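Local atomic coordinates of LipS lipolytic enzyme (Unidentified, PDB entry 4FBL), a protein that probably hydrolyses ester bonds of lipids, as a thermostable, metagenome-derived lipolytic enzyme of the alpha/beta hydrolase fold. Residues Gly53-His58 against Ala82-Thr87; Pro64-Phe69 against Val187-Tyr192; Leu222-Arg227 against Glu272-Phe277. All coordinates share one frame; numbering follows the deposited sequence.

Contact 1: Gly53-His58 against Ala82-Thr87; sequences GVLVSH and ATPRLT
Val-54 and Val-56 hold Ala-82 between them, pairing strands 52-57 and 80-83 in parallel. Val-54 O accepts from Ala-82 N at 3.0 Å, and Val-56 N gives a short, nearly straight bond (2.7 Å, 167°) to Ala-82 O. One residue on, a carbon donor continues the ladder, Thr-83 CA lying 3.3 Å from Val-56 O. Beside it the Val-56 and Thr-83 side chains run in the same direction.

At Pro-84, which has no N-H to offer, the chains part. A water joins Val-56 O, His-58 N and Pro-84 O across the split, and His-58 then closes it. With its CG wedged between backbone N and carbonyl carbon (chi1 68°), the ring reaches over so that NE2 receives Leu-86 N at 3.0 Å, the donor lying 23° out of the ring plane. Leu-86 CD1 lies off-centre over the same ring, 4.2 Å from its centroid. Replacing His-58 by an alanine would probably leave Leu-86 N without this acceptor and take away the ring that Leu-86 CD1 packs on.

Against this tight, buried pairing, Arg-85 turns off to the partly exposed side, bonding His-89 O. Strand 52-57, helix 68-76, which packs on Val-54, Val-56 and Thr-83, and strand 80-83 form a beta-alpha-beta unit; its neighbours are helix 101-118, against Leu-55 and Ser-57, and antiparallel strand 45-47, beside Ala-82.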
loop_
_atom_site.group_PDB
_atom_site.type_symbol
_atom_site.label_atom_id
_atom_site.label_comp_id
_atom_site.label_asym_id
_atom_site.label_seq_id
_atom_site.Cartn_x
_atom_site.Cartn_y
_atom_site.Cartn_z
ATOM N N GLY C 53 -9.799 9.006 27.519
ATOM C CA GLY C 53 -10.406 7.869 26.763
ATOM C C GLY C 53 -9.397 7.045 25.932
ATOM O O GLY C 53 -8.332 7.552 25.587
ATOM N N VAL C 54 -9.728 5.792 25.655
ATOM C CA VAL C 54 -8.814 4.873 24.930
ATOM C C VAL C 54 -9.603 4.274 23.769
ATOM O O VAL C 54 -10.690 3.678 24.008
ATOM C CB VAL C 54 -8.280 3.687 25.805
ATOM C CG1 VAL C 54 -7.129 2.913 25.087
ATOM C CG2 VAL C 54 -7.800 4.195 27.193
ATOM N N LEU C 55 -9.020 4.350 22.558
ATOM C CA LEU C 55 -9.610 3.753 21.375
ATOM C C LEU C 55 -8.842 2.455 21.206
ATOM O O LEU C 55 -7.611 2.480 21.210
ATOM C CB LEU C 55 -9.356 4.711 20.187
ATOM C CG LEU C 55 -10.351 4.566 19.009
ATOM C CD1 LEU C 55 -10.102 5.707 17.993
ATOM C CD2 LEU C 55 -10.187 3.241 18.256
ATOM N N VAL C 56 -9.559 1.320 21.109
ATOM C CA VAL C 56 -8.943 0.008 21.018
ATOM C C VAL C 56 -9.318 -0.683 19.739
ATOM O O VAL C 56 -10.496 -0.944 19.532
ATOM C CB VAL C 56 -9.367 -0.918 22.213
ATOM C CG1 VAL C 56 -8.544 -2.210 22.153
ATOM C CG2 VAL C 56 -9.166 -0.165 23.557
ATOM N N SER C 57 -8.332 -1.005 18.877
ATOM C CA SER C 57 -8.704 -1.507 17.547
ATOM C C SER C 57 -8.262 -2.963 17.326
ATOM O O SER C 57 -7.074 -3.265 17.476
ATOM C CB SER C 57 -8.006 -0.647 16.452
ATOM O OG SER C 57 -8.426 -1.193 15.192
ATOM N N HIS C 58 -9.149 -3.861 16.952
ATOM C CA HIS C 58 -8.712 -5.220 16.559
ATOM C C HIS C 58 -8.130 -5.238 15.081
ATOM O O HIS C 58 -8.018 -4.187 14.436
ATOM C CB HIS C 58 -9.896 -6.231 16.704
ATOM C CG HIS C 58 -11.020 -6.021 15.714
ATOM N ND1 HIS C 58 -10.926 -6.428 14.408
ATOM C CD2 HIS C 58 -12.236 -5.418 15.821
ATOM C CE1 HIS C 58 -12.048 -6.110 13.756
ATOM N NE2 HIS C 58 -12.842 -5.466 14.585
ATOM N N ALA C 82 -13.565 2.942 23.715
ATOM C CA ALA C 82 -14.258 2.547 22.441
ATOM C C ALA C 82 -13.431 1.431 21.812
ATOM O O ALA C 82 -12.257 1.676 21.421
ATOM C CB ALA C 82 -14.371 3.738 21.453
ATOM N N THR C 83 -14.053 0.235 21.664
ATOM C CA THR C 83 -13.448 -0.903 21.043
ATOM C C THR C 83 -14.383 -1.245 19.884
ATOM O O THR C 83 -15.277 -2.047 20.053
ATOM C CB THR C 83 -13.375 -2.111 21.985
ATOM O OG1 THR C 83 -12.749 -1.636 23.165
ATOM C CG2 THR C 83 -12.471 -3.234 21.372
ATOM N N PRO C 84 -14.186 -0.639 18.703
ATOM C CA PRO C 84 -15.159 -0.831 17.603
ATOM C C PRO C 84 -15.073 -2.177 16.919
ATOM O O PRO C 84 -14.004 -2.783 16.881
ATOM C CB PRO C 84 -14.744 0.250 16.548
ATOM C CG PRO C 84 -13.270 0.553 16.888
ATOM C CD PRO C 84 -13.185 0.397 18.414
ATOM N N ARG C 85 -16.166 -2.537 16.249
ATOM C CA ARG C 85 -16.209 -3.728 15.421
ATOM C C ARG C 85 -15.945 -3.172 13.991
ATOM O O ARG C 85 -16.768 -2.427 13.450
ATOM C CB ARG C 85 -17.595 -4.413 15.480
ATOM C CG ARG C 85 -17.598 -5.748 14.693
ATOM C CD ARG C 85 -19.032 -6.439 14.781
ATOM N NE ARG C 85 -20.079 -5.494 14.388
ATOM C CZ ARG C 85 -20.403 -5.190 13.140
ATOM N NH1 ARG C 85 -19.724 -5.666 12.084
ATOM N NH2 ARG C 85 -21.406 -4.384 12.964
ATOM N N LEU C 86 -14.812 -3.536 13.382
ATOM C CA LEU C 86 -14.582 -2.968 12.003
ATOM C C LEU C 86 -15.631 -3.445 10.998
ATOM O O LEU C 86 -16.187 -4.532 11.139
ATOM C CB LEU C 86 -13.198 -3.291 11.492
ATOM C CG LEU C 86 -12.126 -2.728 12.413
ATOM C CD1 LEU C 86 -10.669 -3.136 11.959
ATOM C CD2 LEU C 86 -12.278 -1.175 12.644
ATOM N N THR C 87 -15.928 -2.618 9.998
ATOM C CA THR C 87 -16.834 -2.973 8.917
ATOM C C THR C 87 -16.522 -4.361 8.327
ATOM O O THR C 87 -15.355 -4.680 8.038
ATOM C CB THR C 87 -16.709 -1.895 7.785
ATOM O OG1 THR C 87 -16.885 -0.588 8.399
ATOM C CG2 THR C 87 -17.781 -2.153 6.594
HETATM O O HOH W 1 -11.614 -3.153 17.990
#

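Contact 2: Pro64-Phe69 against Val187-Tyr192. With SPD (spermidine), chain I.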
loop_
_atom_site.group_PDB
_atom_site.type_symbol
_atom_site.label_atom_id
_atom_site.label_comp_id
_atom_site.label_asym_id
_atom_site.label_seq_id
_atom_site.Cartn_x
_atom_site.Cartn_y
_atom_site.Cartn_z
ATOM N N PRO C 64 -13.579 -7.667 17.972
ATOM C CA PRO C 64 -13.240 -7.143 19.338
ATOM C C PRO C 64 -12.920 -8.206 20.377
ATOM O O PRO C 64 -12.250 -7.918 21.394
ATOM C CB PRO C 64 -14.514 -6.489 19.779
ATOM C CG PRO C 64 -15.151 -5.967 18.419
ATOM C CD PRO C 64 -14.881 -7.172 17.507
ATOM N N GLN C 65 -13.344 -9.458 20.147
ATOM C CA GLN C 65 -13.052 -10.444 21.162
ATOM C C GLN C 65 -11.577 -10.570 21.412
ATOM O O GLN C 65 -11.148 -10.907 22.536
ATOM C CB GLN C 65 -13.674 -11.822 20.844
ATOM C CG GLN C 65 -12.734 -12.760 20.186
ATOM C CD GLN C 65 -11.975 -13.602 21.118
ATOM O OE1 GLN C 65 -12.379 -13.850 22.240
ATOM N NE2 GLN C 65 -10.875 -14.074 20.658
ATOM N N SER C 66 -10.726 -10.321 20.403
ATOM C CA SER C 66 -9.313 -10.562 20.696
ATOM C C SER C 66 -8.757 -9.435 21.575
ATOM O O SER C 66 -7.633 -9.609 22.138
ATOM C CB SER C 66 -8.424 -10.703 19.467
ATOM O OG SER C 66 -8.593 -9.602 18.625
ATOM N N MET C 67 -9.498 -8.315 21.656
ATOM C CA MET C 67 -9.060 -7.116 22.394
ATOM C C MET C 67 -9.867 -6.980 23.737
ATOM O O MET C 67 -9.649 -6.022 24.499
ATOM C CB MET C 67 -9.311 -5.845 21.571
ATOM C CG MET C 67 -8.824 -5.875 20.085
ATOM S SD MET C 67 -7.073 -6.253 20.065
ATOM C CE MET C 67 -6.135 -4.922 20.735
ATOM N N ARG C 68 -10.821 -7.890 24.000
ATOM C CA ARG C 68 -11.756 -7.747 25.132
ATOM C C ARG C 68 -11.079 -7.690 26.533
ATOM O O ARG C 68 -11.356 -6.783 27.331
ATOM C CB ARG C 68 -12.827 -8.855 25.059
ATOM C CG ARG C 68 -14.136 -8.469 25.804
ATOM C CD ARG C 68 -15.361 -9.387 25.458
ATOM N NE ARG C 68 -16.190 -8.705 24.437
ATOM C CZ ARG C 68 -16.762 -7.498 24.609
ATOM N NH1 ARG C 68 -16.602 -6.839 25.769
ATOM N NH2 ARG C 68 -17.516 -6.938 23.658
ATOM N N PHE C 69 -10.154 -8.586 26.800
ATOM C CA PHE C 69 -9.334 -8.564 28.028
ATOM C C PHE C 69 -8.679 -7.179 28.279
ATOM O O PHE C 69 -8.641 -6.684 29.442
ATOM C CB PHE C 69 -8.298 -9.689 28.078
ATOM C CG PHE C 69 -7.388 -9.655 29.314
ATOM C CD1 PHE C 69 -7.773 -10.277 30.536
ATOM C CD2 PHE C 69 -6.153 -9.009 29.277
ATOM C CE1 PHE C 69 -6.919 -10.207 31.717
ATOM C CE2 PHE C 69 -5.321 -8.917 30.418
ATOM C CZ PHE C 69 -5.703 -9.561 31.659
ATOM N N VAL C 187 -5.657 -21.818 23.869
ATOM C CA VAL C 187 -6.382 -20.523 23.796
ATOM C C VAL C 187 -7.006 -20.265 22.407
ATOM O O VAL C 187 -6.323 -20.377 21.347
ATOM C CB VAL C 187 -5.498 -19.331 24.200
ATOM C CG1 VAL C 187 -6.275 -18.024 24.099
ATOM C CG2 VAL C 187 -4.972 -19.518 25.587
ATOM N N LYS C 188 -8.289 -19.925 22.406
ATOM C CA LYS C 188 -8.941 -19.692 21.126
ATOM C C LYS C 188 -9.255 -18.227 20.798
ATOM O O LYS C 188 -9.606 -17.451 21.666
ATOM C CB LYS C 188 -10.128 -20.621 20.953
ATOM C CG LYS C 188 -9.661 -22.098 20.600
ATOM C CD LYS C 188 -10.184 -22.676 19.235
ATOM C CE LYS C 188 -9.889 -21.742 17.986
ATOM N NZ LYS C 188 -11.189 -21.116 17.466
ATOM N N GLU C 189 -9.113 -17.854 19.528
ATOM C CA GLU C 189 -9.459 -16.491 19.088
ATOM C C GLU C 189 -10.710 -16.524 18.282
ATOM O O GLU C 189 -10.876 -17.391 17.485
ATOM C CB GLU C 189 -8.351 -15.914 18.212
ATOM C CG GLU C 189 -8.701 -14.506 17.691
ATOM C CD GLU C 189 -7.676 -13.899 16.669
ATOM O OE1 GLU C 189 -6.678 -14.560 16.203
ATOM O OE2 GLU C 189 -7.902 -12.711 16.352
ATOM N N LEU C 190 -11.583 -15.573 18.442
ATOM C CA LEU C 190 -12.698 -15.442 17.572
ATOM C C LEU C 190 -12.306 -14.593 16.312
ATOM O O LEU C 190 -12.390 -13.361 16.339
ATOM C CB LEU C 190 -13.845 -14.784 18.346
ATOM C CG LEU C 190 -15.140 -14.653 17.597
ATOM C CD1 LEU C 190 -15.498 -16.014 17.036
ATOM C CD2 LEU C 190 -16.224 -14.129 18.457
ATOM N N ALA C 191 -11.968 -15.283 15.215
ATOM C CA ALA C 191 -11.590 -14.671 13.935
ATOM C C ALA C 191 -12.206 -15.535 12.838
ATOM O O ALA C 191 -12.558 -16.663 13.077
ATOM C CB ALA C 191 -10.125 -14.702 13.837
ATOM N N TYR C 192 -12.340 -15.030 11.619
ATOM C CA TYR C 192 -12.930 -15.870 10.542
ATOM C C TYR C 192 -11.971 -17.041 10.282
ATOM O O TYR C 192 -10.758 -16.913 10.433
ATOM C CB TYR C 192 -13.152 -15.060 9.247
ATOM C CG TYR C 192 -14.201 -13.987 9.306
ATOM C CD1 TYR C 192 -15.481 -14.241 9.807
ATOM C CD2 TYR C 192 -13.932 -12.679 8.782
ATOM C CE1 TYR C 192 -16.488 -13.264 9.774
ATOM C CE2 TYR C 192 -14.910 -11.683 8.806
ATOM C CZ TYR C 192 -16.188 -11.951 9.286
ATOM O OH TYR C 192 -17.163 -10.926 9.281
HETATM N N1 SPD I . -2.330 -15.467 14.506
HETATM C C2 SPD I . -3.651 -15.059 14.205
HETATM C C3 SPD I . -3.722 -13.497 14.033
HETATM C C4 SPD I . -5.120 -13.013 14.379
HETATM C C5 SPD I . -6.052 -12.978 13.160
HETATM N N6 SPD I . -6.891 -11.803 13.329
HETATM C C7 SPD I . -6.715 -10.941 14.468
HETATM C C8 SPD I . -5.526 -9.968 14.361
HETATM C C9 SPD I . -4.572 -10.168 13.173
HETATM N N10 SPD I . -3.204 -10.183 13.662
#
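Ser-66 and Glu-189 meet by plain packing, Ser-66 CB standing 3.7 Å from Glu-189 OE2. Beside them Gln-65 lies against Leu-190 and the backbone of Glu-189, and as a whole residue it makes up the larger part of what the 64-69 turn gives to the contact. The amide of Gln-65 is probably modelled the wrong way round and its CG stands too close to Leu-190 CB, so the fine detail of this side chain is doubtful. What remains is the proximity of the two backbones, the CA atoms being 6.2 Å apart for Gln-65 and Leu-190 and 6.1 Å apart for Ser-66 and Glu-189.

The backbone bonds belong to the two segments separately. Met-67 N donates to Pro-64 O at 2.8 Å, closing a turn that runs into helix 68-76, whereas Arg-68 N to Gln-65 O is weak at 3.4 Å. The other partner, 187-192, is an irregular loop between strands 174-176 and 194-196. It lies in the insertion between sheet strands 147-151 and 221-226, the place where alpha/beta hydrolases commonly carry a cap over the active site, and it is consistent with such a cap. Ser-63 ties the two pieces together, its OG bonding both Leu-190 O and Gln-65 N, while Ser-66 OG bonds Ser-63 O.

Charge and ligand come together at Glu-189. Its chain is fully extended (chi1 178°, chi2 -174°), which carries the carboxylate into the spermidine pocket, where OE1 accepts a hydrogen bond from Ser-180 N. Glu-189 OE2 lies 3.3 Å from the ligand atom N6, although the fit is doubtful, since the carboxylate stands too close to spermidine carbons.

Contact 3: Leu222-Arg227 against Glu272-Phe277; sequences LIIQSR and ERSLAF
The C-terminal helix 267-279 lies along one face of the central sheet and meets strand 221-226 here through Leu-222 and Phe-277. The axes of the short segments run nearly antiparallel, at 172° between their N-to-C directions and 10.4 Å apart at closest approach, which is a separation bridged by side chains.

The main bridge is Leu-222. Its CB sits over one face of the Phe-277 ring, 4.1 Å from the centroid and 16° off the ring normal, a CH-pi contact shifted somewhat toward the CD1 and CE1 rim. The far end of the ring reaches the strand backbone as well, with Phe-277 CZ 3.9 Å from Leu-222 N. Beyond CB the leucine runs on towards the helix: CG is anti to the backbone N (chi1 177°), and this sends CD2 to the helix backbone, 3.7 Å from Arg-273 O, and near Phe-277 CB. That carbonyl accepts Phe-277 N within the helix at 3.0 Å, so the methyl rests beside an oxygen whose hydrogen-bonding need is already met. Arg-273 contributes its CB, 4.2 Å from Leu-222 CD2, while its guanidinium end leads away.

Two positions on, and on the same side of the strand, Ile-224 extends CD1 to within 4.0 Å of Ser-274 OG. The hydroxyl is engaged by Ile-270 O one turn earlier in its own helix, and can therefore face an apolar methyl without burying an unmet polar group. Met-149 of the adjacent strand 147-151 touches Leu-222, Ser-274 and Phe-277, and Ile-223 turns to the other face, against helix 235-243.

Residues alternating along a strand, with helices packed on both faces of a mostly parallel sheet, make up the layered alpha-beta-alpha sandwich of the alpha/beta hydrolase fold.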
loop_
_atom_site.group_PDB
_atom_site.type_symbol
_atom_site.label_atom_id
_atom_site.label_comp_id
_atom_site.label_asym_id
_atom_site.label_seq_id
_atom_site.Cartn_x
_atom_site.Cartn_y
_atom_site.Cartn_z
ATOM N N LEU C 222 4.399 3.501 23.155
ATOM C CA LEU C 222 4.801 2.233 23.682
ATOM C C LEU C 222 4.561 1.204 22.584
ATOM O O LEU C 222 3.409 0.817 22.299
ATOM C CB LEU C 222 4.013 1.893 24.968
ATOM C CG LEU C 222 4.270 0.543 25.641
ATOM C CD1 LEU C 222 5.781 0.283 26.010
ATOM C CD2 LEU C 222 3.358 0.342 26.871
ATOM N N ILE C 223 5.658 0.768 21.960
ATOM C CA ILE C 223 5.558 -0.143 20.808
ATOM C C ILE C 223 5.774 -1.533 21.371
ATOM O O ILE C 223 6.847 -1.835 21.898
ATOM C CB ILE C 223 6.640 0.199 19.745
ATOM C CG1 ILE C 223 6.525 1.668 19.339
ATOM C CG2 ILE C 223 6.503 -0.724 18.482
ATOM C CD1 ILE C 223 7.876 2.410 19.231
ATOM N N ILE C 224 4.750 -2.369 21.246
ATOM C CA ILE C 224 4.754 -3.695 21.862
ATOM C C ILE C 224 4.866 -4.718 20.761
ATOM O O ILE C 224 4.031 -4.734 19.893
ATOM C CB ILE C 224 3.423 -3.916 22.667
ATOM C CG1 ILE C 224 3.356 -2.815 23.736
ATOM C CG2 ILE C 224 3.362 -5.370 23.264
ATOM C CD1 ILE C 224 2.113 -2.875 24.668
ATOM N N GLN C 225 5.893 -5.549 20.811
ATOM C CA GLN C 225 6.152 -6.494 19.721
ATOM C C GLN C 225 6.554 -7.873 20.285
ATOM O O GLN C 225 7.419 -7.940 21.131
ATOM C CB GLN C 225 7.288 -5.981 18.788
ATOM C CG GLN C 225 7.177 -6.406 17.286
ATOM C CD GLN C 225 6.106 -5.624 16.422
ATOM O OE1 GLN C 225 5.566 -6.204 15.488
ATOM N NE2 GLN C 225 5.739 -4.368 16.797
ATOM N N SER C 226 5.951 -8.938 19.762
ATOM C CA SER C 226 6.333 -10.259 20.074
ATOM C C SER C 226 7.667 -10.604 19.386
ATOM O O SER C 226 7.909 -10.333 18.157
ATOM C CB SER C 226 5.284 -11.241 19.611
ATOM O OG SER C 226 4.064 -11.209 20.336
ATOM N N ARG C 227 8.534 -11.206 20.194
ATOM C CA ARG C 227 9.882 -11.508 19.769
ATOM C C ARG C 227 9.784 -12.598 18.719
ATOM O O ARG C 227 10.534 -12.633 17.802
ATOM C CB ARG C 227 10.759 -11.888 20.991
ATOM C CG ARG C 227 12.083 -12.292 20.669
ATOM C CD ARG C 227 13.016 -11.098 20.667
ATOM N NE ARG C 227 13.255 -10.564 22.013
ATOM C CZ ARG C 227 14.051 -9.523 22.252
ATOM N NH1 ARG C 227 14.732 -8.931 21.277
ATOM N NH2 ARG C 227 14.192 -9.071 23.479
ATOM N N GLU C 272 -0.958 -4.237 32.105
ATOM C CA GLU C 272 -0.280 -3.453 33.212
ATOM C C GLU C 272 0.574 -2.299 32.667
ATOM O O GLU C 272 0.479 -1.155 33.109
ATOM C CB GLU C 272 0.572 -4.365 34.140
ATOM C CG GLU C 272 1.007 -3.678 35.439
ATOM C CD GLU C 272 2.156 -2.603 35.273
ATOM O OE1 GLU C 272 3.055 -2.767 34.384
ATOM O OE2 GLU C 272 2.149 -1.582 36.054
ATOM N N ARG C 273 1.459 -2.594 31.723
ATOM C CA ARG C 273 2.330 -1.519 31.158
ATOM C C ARG C 273 1.526 -0.499 30.340
ATOM O O ARG C 273 1.897 0.618 30.282
ATOM C CB ARG C 273 3.462 -2.125 30.299
ATOM C CG ARG C 273 4.275 -3.066 31.090
ATOM C CD ARG C 273 5.375 -2.362 31.909
ATOM N NE ARG C 273 6.656 -2.654 31.244
ATOM C CZ ARG C 273 7.606 -3.476 31.732
ATOM N NH1 ARG C 273 7.518 -4.055 32.948
ATOM N NH2 ARG C 273 8.664 -3.717 31.012
ATOM N N SER C 274 0.443 -0.897 29.671
ATOM C CA SER C 274 -0.375 0.049 28.908
ATOM C C SER C 274 -1.074 0.960 29.898
ATOM O O SER C 274 -1.124 2.155 29.672
ATOM C CB SER C 274 -1.447 -0.619 27.997
ATOM O OG SER C 274 -0.764 -1.491 27.051
ATOM N N LEU C 275 -1.619 0.403 30.986
ATOM C CA LEU C 275 -2.295 1.282 32.049
ATOM C C LEU C 275 -1.264 2.251 32.654
ATOM O O LEU C 275 -1.522 3.468 32.803
ATOM C CB LEU C 275 -2.855 0.378 33.160
ATOM C CG LEU C 275 -4.180 -0.331 32.890
ATOM C CD1 LEU C 275 -4.487 -1.419 33.969
ATOM C CD2 LEU C 275 -5.289 0.722 32.804
ATOM N N ALA C 276 -0.067 1.733 32.935
ATOM C CA ALA C 276 1.032 2.575 33.473
ATOM C C ALA C 276 1.398 3.766 32.512
ATOM O O ALA C 276 1.642 4.955 32.910
ATOM C CB ALA C 276 2.241 1.686 33.774
ATOM N N PHE C 277 1.441 3.427 31.240
ATOM C CA PHE C 277 1.761 4.356 30.184
ATOM C C PHE C 277 0.701 5.463 30.064
ATOM O O PHE C 277 1.022 6.662 29.923
ATOM C CB PHE C 277 1.826 3.547 28.873
ATOM C CG PHE C 277 2.060 4.428 27.608
ATOM C CD1 PHE C 277 3.324 4.982 27.341
ATOM C CD2 PHE C 277 1.012 4.706 26.748
ATOM C CE1 PHE C 277 3.501 5.793 26.158
ATOM C CE2 PHE C 277 1.179 5.543 25.610
ATOM C CZ PHE C 277 2.385 6.033 25.299
#

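Contacts 1 and 3 reach the same central sheet, with centres about 17 Å apart and nearest atoms about 7 Å apart. Contact 2 adjoins contact 1: His-58 CB touches Met-67 CG at 3.6 Å, and Val-56 CG1 packs on Met-67 CB at 3.8 Å. Helix 68-76 is the next regular element after strand 52-57, and the segments of the two contacts alternate along the chain. Glu-189 of contact 2 lines the spermidine pocket, and the side chain of His-58 in contact 1 lies about 6 Å from the ligand. That pocket also includes Ser-128 and His-259, probably members of the catalytic triad. Contact 3 stands further back, the side chain of Ile-224 being about 13 Å from spermidine.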